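Local coordinates for type III Pentaketide Synthase (Neurospora crassa, PDB 3EUO), which probably acts as an acyltransferase of the chalcone and stilbene synthase family, building pentaketide chains as a type III polyketide synthase, at residues A[25-39]-A[181-195]. Residues are numbered along the deposited sequence; the frame is centred on the assembly and turned at random.
Sequences LSKRYHPESPAMKKV and VRSELESIDALQETR
Q192, just past the end of helix 181-191, spends both ends of its amide on the start of helix 34-42. Q192 OE1 accepts from A35 N at 2.9 Å, an acceptor for a first-turn N-H. Its NE2 donates to S33 OG in a nearly straight bond (164°) and also to D189 O; a flip would set NE2 against the A35 N-H, so the amide is probably held in this orientation. S33 suits the N-cap: with OG between its backbone N and carbonyl carbon (chi1 66°), the hydroxyl accepts from M36 N as well. A water takes a hydrogen bond from S33 OG and donates to P31 O and D189 OD1, adding a mediated link between the segments.

At the other end Y29 offers a flat face to the guanidinium of R182, whose CZ stands 3.6 Å from the Y29 ring centroid in a cation-pi stack, and a hydroxyl to N63. R182 NH1 donates to the carbonyls of V62 and K64. A leucine in place of Y29 would probably cost R182 this aromatic face and leave N63 ND2 without its hydroxyl partner.

Between these polar ends, the flexible thioether of M36, bent at chi2 and chi3, reaches L185 and I188, while branched V39 and I188 meet tip to tip. Helices 20-29 and 34-42 thus cover one side of helix 181-191, which follows strand 168-175 of the central mixed sheet; I198 of helix 197-200 packs against V39, L185 and I188.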
loop_
_atom_site.group_PDB
_atom_site.type_symbol
_atom_site.label_atom_id
_atom_site.label_comp_id
_atom_site.label_asym_id
_atom_site.label_seq_id
_atom_site.Cartn_x
_atom_site.Cartn_y
_atom_site.Cartn_z
ATOM N N LEU A 25 27.518 12.538 14.290
ATOM C CA LEU A 25 27.122 11.160 14.539
ATOM C C LEU A 25 28.119 10.176 13.976
ATOM O O LEU A 25 28.355 9.129 14.565
ATOM C CB LEU A 25 25.730 10.881 13.963
ATOM C CG LEU A 25 24.592 11.468 14.792
ATOM C CD1 LEU A 25 23.301 11.472 13.956
ATOM C CD2 LEU A 25 24.410 10.695 16.114
ATOM N N SER A 26 28.697 10.504 12.824
ATOM C CA SER A 26 29.682 9.627 12.212
ATOM C C SER A 26 30.865 9.467 13.159
ATOM O O SER A 26 31.267 8.345 13.493
ATOM C CB SER A 26 30.162 10.184 10.876
ATOM O OG SER A 26 31.106 9.297 10.299
ATOM N N LYS A 27 31.391 10.603 13.612
ATOM C CA LYS A 27 32.559 10.625 14.498
ATOM C C LYS A 27 32.274 9.925 15.829
ATOM O O LYS A 27 33.137 9.235 16.380
ATOM C CB LYS A 27 33.037 12.062 14.742
ATOM C CG LYS A 27 34.183 12.140 15.756
ATOM C CD LYS A 27 34.465 13.550 16.234
ATOM C CE LYS A 27 35.830 14.020 15.772
ATOM N NZ LYS A 27 36.385 15.020 16.729
ATOM N N ARG A 28 31.062 10.111 16.341
ATOM C CA ARG A 28 30.658 9.466 17.583
ATOM C C ARG A 28 30.676 7.940 17.476
ATOM O O ARG A 28 31.071 7.266 18.417
ATOM C CB ARG A 28 29.285 9.975 18.024
ATOM C CG ARG A 28 28.895 9.596 19.443
ATOM C CD ARG A 28 27.574 10.251 19.827
ATOM N NE ARG A 28 27.729 11.685 20.078
ATOM C CZ ARG A 28 26.760 12.585 19.930
ATOM N NH1 ARG A 28 25.553 12.217 19.516
ATOM N NH2 ARG A 28 26.997 13.862 20.188
ATOM N N TYR A 29 30.282 7.392 16.325
ATOM C CA TYR A 29 30.077 5.939 16.234
ATOM C C TYR A 29 31.013 5.148 15.340
ATOM O O TYR A 29 31.004 3.914 15.391
ATOM C CB TYR A 29 28.607 5.618 15.931
ATOM C CG TYR A 29 27.748 6.041 17.087
ATOM C CD1 TYR A 29 27.757 5.313 18.278
ATOM C CD2 TYR A 29 26.989 7.206 17.024
ATOM C CE1 TYR A 29 27.003 5.716 19.359
ATOM C CE2 TYR A 29 26.231 7.618 18.101
ATOM C CZ TYR A 29 26.249 6.869 19.268
ATOM O OH TYR A 29 25.511 7.276 20.348
ATOM N N HIS A 30 31.824 5.835 14.535
ATOM C CA HIS A 30 32.718 5.140 13.609
ATOM C C HIS A 30 34.079 5.792 13.466
ATOM O O HIS A 30 34.174 7.020 13.373
ATOM C CB HIS A 30 32.059 4.980 12.228
ATOM C CG HIS A 30 30.782 4.200 12.269
ATOM N ND1 HIS A 30 29.541 4.797 12.240
ATOM C CD2 HIS A 30 30.556 2.869 12.380
ATOM C CE1 HIS A 30 28.605 3.869 12.314
ATOM N NE2 HIS A 30 29.193 2.690 12.404
ATOM N N PRO A 31 35.145 4.968 13.441
ATOM C CA PRO A 31 36.443 5.502 13.055
ATOM C C PRO A 31 36.374 6.003 11.613
ATOM O O PRO A 31 35.527 5.548 10.829
ATOM C CB PRO A 31 37.371 4.274 13.137
ATOM C CG PRO A 31 36.672 3.313 14.046
ATOM C CD PRO A 31 35.214 3.528 13.761
ATOM N N GLU A 32 37.253 6.939 11.276
ATOM C CA GLU A 32 37.357 7.445 9.920
ATOM C C GLU A 32 37.744 6.294 8.999
ATOM O O GLU A 32 38.530 5.430 9.379
ATOM C CB GLU A 32 38.403 8.567 9.837
ATOM C CG GLU A 32 38.199 9.718 10.833
ATOM C CD GLU A 32 38.869 9.481 12.192
ATOM O OE1 GLU A 32 38.511 8.511 12.909
ATOM O OE2 GLU A 32 39.753 10.293 12.554
ATOM N N SER A 33 37.155 6.266 7.807
ATOM C CA SER A 33 37.487 5.271 6.784
ATOM C C SER A 33 37.365 5.952 5.421
ATOM O O SER A 33 36.758 7.020 5.338
ATOM C CB SER A 33 36.535 4.071 6.866
ATOM O OG SER A 33 35.202 4.433 6.524
ATOM N N PRO A 34 37.959 5.362 4.359
ATOM C CA PRO A 34 37.851 5.946 3.019
ATOM C C PRO A 34 36.414 6.189 2.552
ATOM O O PRO A 34 36.105 7.291 2.053
ATOM C CB PRO A 34 38.560 4.915 2.127
ATOM C CG PRO A 34 39.556 4.279 3.051
ATOM C CD PRO A 34 38.827 4.165 4.358
ATOM N N ALA A 35 35.537 5.203 2.737
ATOM C CA ALA A 35 34.145 5.366 2.328
ATOM C C ALA A 35 33.436 6.437 3.151
ATOM O O ALA A 35 32.684 7.246 2.596
ATOM C CB ALA A 35 33.394 4.048 2.390
ATOM N N MET A 36 33.691 6.461 4.465
ATOM C CA MET A 36 33.054 7.457 5.327
ATOM C C MET A 36 33.514 8.856 4.952
ATOM O O MET A 36 32.689 9.761 4.857
ATOM C CB MET A 36 33.312 7.180 6.816
ATOM C CG MET A 36 32.437 8.033 7.757
ATOM S SD MET A 36 30.637 7.739 7.665
ATOM C CE MET A 36 30.547 6.088 8.392
ATOM N N LYS A 37 34.823 9.038 4.751
ATOM C CA LYS A 37 35.347 10.327 4.288
ATOM C C LYS A 37 34.681 10.797 2.988
ATOM O O LYS A 37 34.307 11.972 2.875
ATOM C CB LYS A 37 36.874 10.295 4.142
ATOM C CG LYS A 37 37.621 10.476 5.473
ATOM C CD LYS A 37 39.142 10.273 5.328
ATOM C CE LYS A 37 39.741 11.195 4.263
ATOM N NZ LYS A 37 41.154 10.844 3.914
ATOM N N LYS A 38 34.503 9.881 2.033
ATOM C CA LYS A 38 33.817 10.204 0.773
ATOM C C LYS A 38 32.376 10.674 1.004
ATOM O O LYS A 38 31.969 11.701 0.470
ATOM C CB LYS A 38 33.826 9.027 -0.221
ATOM C CG LYS A 38 35.193 8.424 -0.583
ATOM C CD LYS A 38 36.274 9.460 -0.847
ATOM C CE LYS A 38 37.675 8.834 -0.717
ATOM N NZ LYS A 38 38.136 8.693 0.708
ATOM N N VAL A 39 31.609 9.927 1.798
ATOM C CA VAL A 39 30.231 10.332 2.117
ATOM C C VAL A 39 30.190 11.696 2.816
ATOM O O VAL A 39 29.403 12.554 2.434
ATOM C CB VAL A 39 29.490 9.258 2.950
ATOM C CG1 VAL A 39 28.132 9.760 3.440
ATOM C CG2 VAL A 39 29.331 7.982 2.141
ATOM N N VAL A 181 19.756 7.093 10.076
ATOM C CA VAL A 181 21.137 7.553 9.954
ATOM C C VAL A 181 22.142 6.505 10.465
ATOM O O VAL A 181 23.136 6.234 9.789
ATOM C CB VAL A 181 21.354 8.960 10.602
ATOM C CG1 VAL A 181 21.057 8.940 12.094
ATOM C CG2 VAL A 181 22.779 9.495 10.333
ATOM N N ARG A 182 21.865 5.891 11.621
ATOM C CA ARG A 182 22.802 4.918 12.207
ATOM C C ARG A 182 22.944 3.659 11.350
ATOM O O ARG A 182 24.045 3.098 11.240
ATOM C CB ARG A 182 22.410 4.556 13.652
ATOM C CG ARG A 182 22.681 5.664 14.685
ATOM C CD ARG A 182 24.180 5.782 15.010
ATOM N NE ARG A 182 24.734 4.515 15.497
ATOM C CZ ARG A 182 24.648 4.085 16.759
ATOM N NH1 ARG A 182 24.032 4.818 17.680
ATOM N NH2 ARG A 182 25.167 2.909 17.096
ATOM N N SER A 183 21.835 3.230 10.746
ATOM C CA SER A 183 21.826 2.087 9.834
ATOM C C SER A 183 22.689 2.383 8.612
ATOM O O SER A 183 23.492 1.555 8.180
ATOM C CB SER A 183 20.396 1.778 9.386
ATOM O OG SER A 183 20.402 0.951 8.234
ATOM N N GLU A 184 22.516 3.574 8.054
ATOM C CA GLU A 184 23.299 3.974 6.886
ATOM C C GLU A 184 24.785 4.075 7.227
ATOM O O GLU A 184 25.631 3.574 6.477
ATOM C CB GLU A 184 22.757 5.274 6.282
ATOM C CG GLU A 184 21.440 5.067 5.492
ATOM C CD GLU A 184 21.632 4.188 4.250
ATOM O OE1 GLU A 184 22.598 4.437 3.491
ATOM O OE2 GLU A 184 20.826 3.254 4.032
ATOM N N LEU A 185 25.089 4.698 8.367
ATOM C CA LEU A 185 26.472 4.856 8.806
ATOM C C LEU A 185 27.148 3.499 8.990
ATOM O O LEU A 185 28.319 3.326 8.648
ATOM C CB LEU A 185 26.546 5.668 10.104
ATOM C CG LEU A 185 26.289 7.179 10.015
ATOM C CD1 LEU A 185 26.219 7.771 11.408
ATOM C CD2 LEU A 185 27.387 7.871 9.200
ATOM N N GLU A 186 26.399 2.548 9.534
ATOM C CA GLU A 186 26.920 1.203 9.758
ATOM C C GLU A 186 27.279 0.528 8.440
ATOM O O GLU A 186 28.329 -0.104 8.322
ATOM C CB GLU A 186 25.915 0.350 10.530
ATOM C CG GLU A 186 26.397 -1.080 10.690
ATOM C CD GLU A 186 25.660 -1.857 11.746
ATOM O OE1 GLU A 186 25.162 -2.953 11.414
ATOM O OE2 GLU A 186 25.588 -1.391 12.904
ATOM N N SER A 187 26.401 0.646 7.449
ATOM C CA SER A 187 26.681 0.083 6.128
ATOM C C SER A 187 27.869 0.764 5.446
ATOM O O SER A 187 28.696 0.094 4.830
ATOM C CB SER A 187 25.445 0.148 5.232
ATOM O OG SER A 187 24.458 -0.754 5.688
ATOM N N ILE A 188 27.956 2.092 5.555
ATOM C CA ILE A 188 29.097 2.821 4.979
ATOM C C ILE A 188 30.405 2.279 5.549
ATOM O O ILE A 188 31.331 1.917 4.804
ATOM C CB ILE A 188 29.009 4.355 5.219
ATOM C CG1 ILE A 188 27.787 4.935 4.510
ATOM C CG2 ILE A 188 30.294 5.066 4.719
ATOM C CD1 ILE A 188 27.325 6.265 5.074
ATOM N N ASP A 189 30.470 2.209 6.872
ATOM C CA ASP A 189 31.655 1.723 7.559
ATOM C C ASP A 189 31.963 0.264 7.186
ATOM O O ASP A 189 33.063 -0.043 6.723
ATOM C CB ASP A 189 31.463 1.864 9.071
ATOM C CG ASP A 189 32.630 1.315 9.862
ATOM O OD1 ASP A 189 33.661 2.011 9.946
ATOM O OD2 ASP A 189 32.508 0.184 10.399
ATOM N N ALA A 190 30.981 -0.619 7.355
ATOM C CA ALA A 190 31.199 -2.067 7.198
ATOM C C ALA A 190 31.441 -2.513 5.754
ATOM O O ALA A 190 32.275 -3.388 5.499
ATOM C CB ALA A 190 30.031 -2.847 7.803
ATOM N N LEU A 191 30.710 -1.921 4.817
ATOM C CA LEU A 191 30.773 -2.347 3.423
ATOM C C LEU A 191 31.748 -1.512 2.616
ATOM O O LEU A 191 32.078 -1.863 1.478
ATOM C CB LEU A 191 29.388 -2.297 2.780
ATOM C CG LEU A 191 28.286 -3.090 3.481
ATOM C CD1 LEU A 191 26.957 -2.818 2.821
ATOM C CD2 LEU A 191 28.589 -4.590 3.504
ATOM N N GLN A 192 32.204 -0.409 3.210
ATOM C CA GLN A 192 32.997 0.587 2.499
ATOM C C GLN A 192 32.353 0.954 1.158
ATOM O O GLN A 192 33.030 1.005 0.133
ATOM C CB GLN A 192 34.449 0.120 2.318
ATOM C CG GLN A 192 35.285 0.199 3.599
ATOM C CD GLN A 192 35.360 1.609 4.146
ATOM O OE1 GLN A 192 36.001 2.484 3.556
ATOM N NE2 GLN A 192 34.684 1.843 5.273
ATOM N N GLU A 193 31.038 1.180 1.175
ATOM C CA GLU A 193 30.352 1.734 0.006
ATOM C C GLU A 193 29.967 3.183 0.263
ATOM O O GLU A 193 29.659 3.574 1.396
ATOM C CB GLU A 193 29.144 0.895 -0.456
ATOM C CG GLU A 193 28.181 0.496 0.613
ATOM C CD GLU A 193 26.843 -0.027 0.075
ATOM O OE1 GLU A 193 26.513 0.162 -1.116
ATOM O OE2 GLU A 193 26.098 -0.611 0.878
ATOM N N THR A 194 30.022 3.977 -0.795
ATOM C CA THR A 194 29.684 5.387 -0.707
ATOM C C THR A 194 28.169 5.520 -0.815
ATOM O O THR A 194 27.610 5.616 -1.912
ATOM C CB THR A 194 30.413 6.209 -1.785
ATOM O OG1 THR A 194 30.020 5.746 -3.080
ATOM C CG2 THR A 194 31.901 6.022 -1.659
ATOM N N ARG A 195 27.519 5.485 0.342
ATOM C CA ARG A 195 26.070 5.565 0.451
ATOM C C ARG A 195 25.688 6.990 0.811
ATOM O O ARG A 195 25.941 7.439 1.926
ATOM C CB ARG A 195 25.577 4.607 1.538
ATOM C CG ARG A 195 26.040 3.177 1.336
ATOM C CD ARG A 195 25.599 2.285 2.485
ATOM N NE ARG A 195 24.144 2.232 2.600
ATOM C CZ ARG A 195 23.356 1.429 1.884
ATOM N NH1 ARG A 195 23.874 0.580 1.000
ATOM N NH2 ARG A 195 22.042 1.460 2.070
HETATM O O HOH W 1 33.923 4.499 8.936
#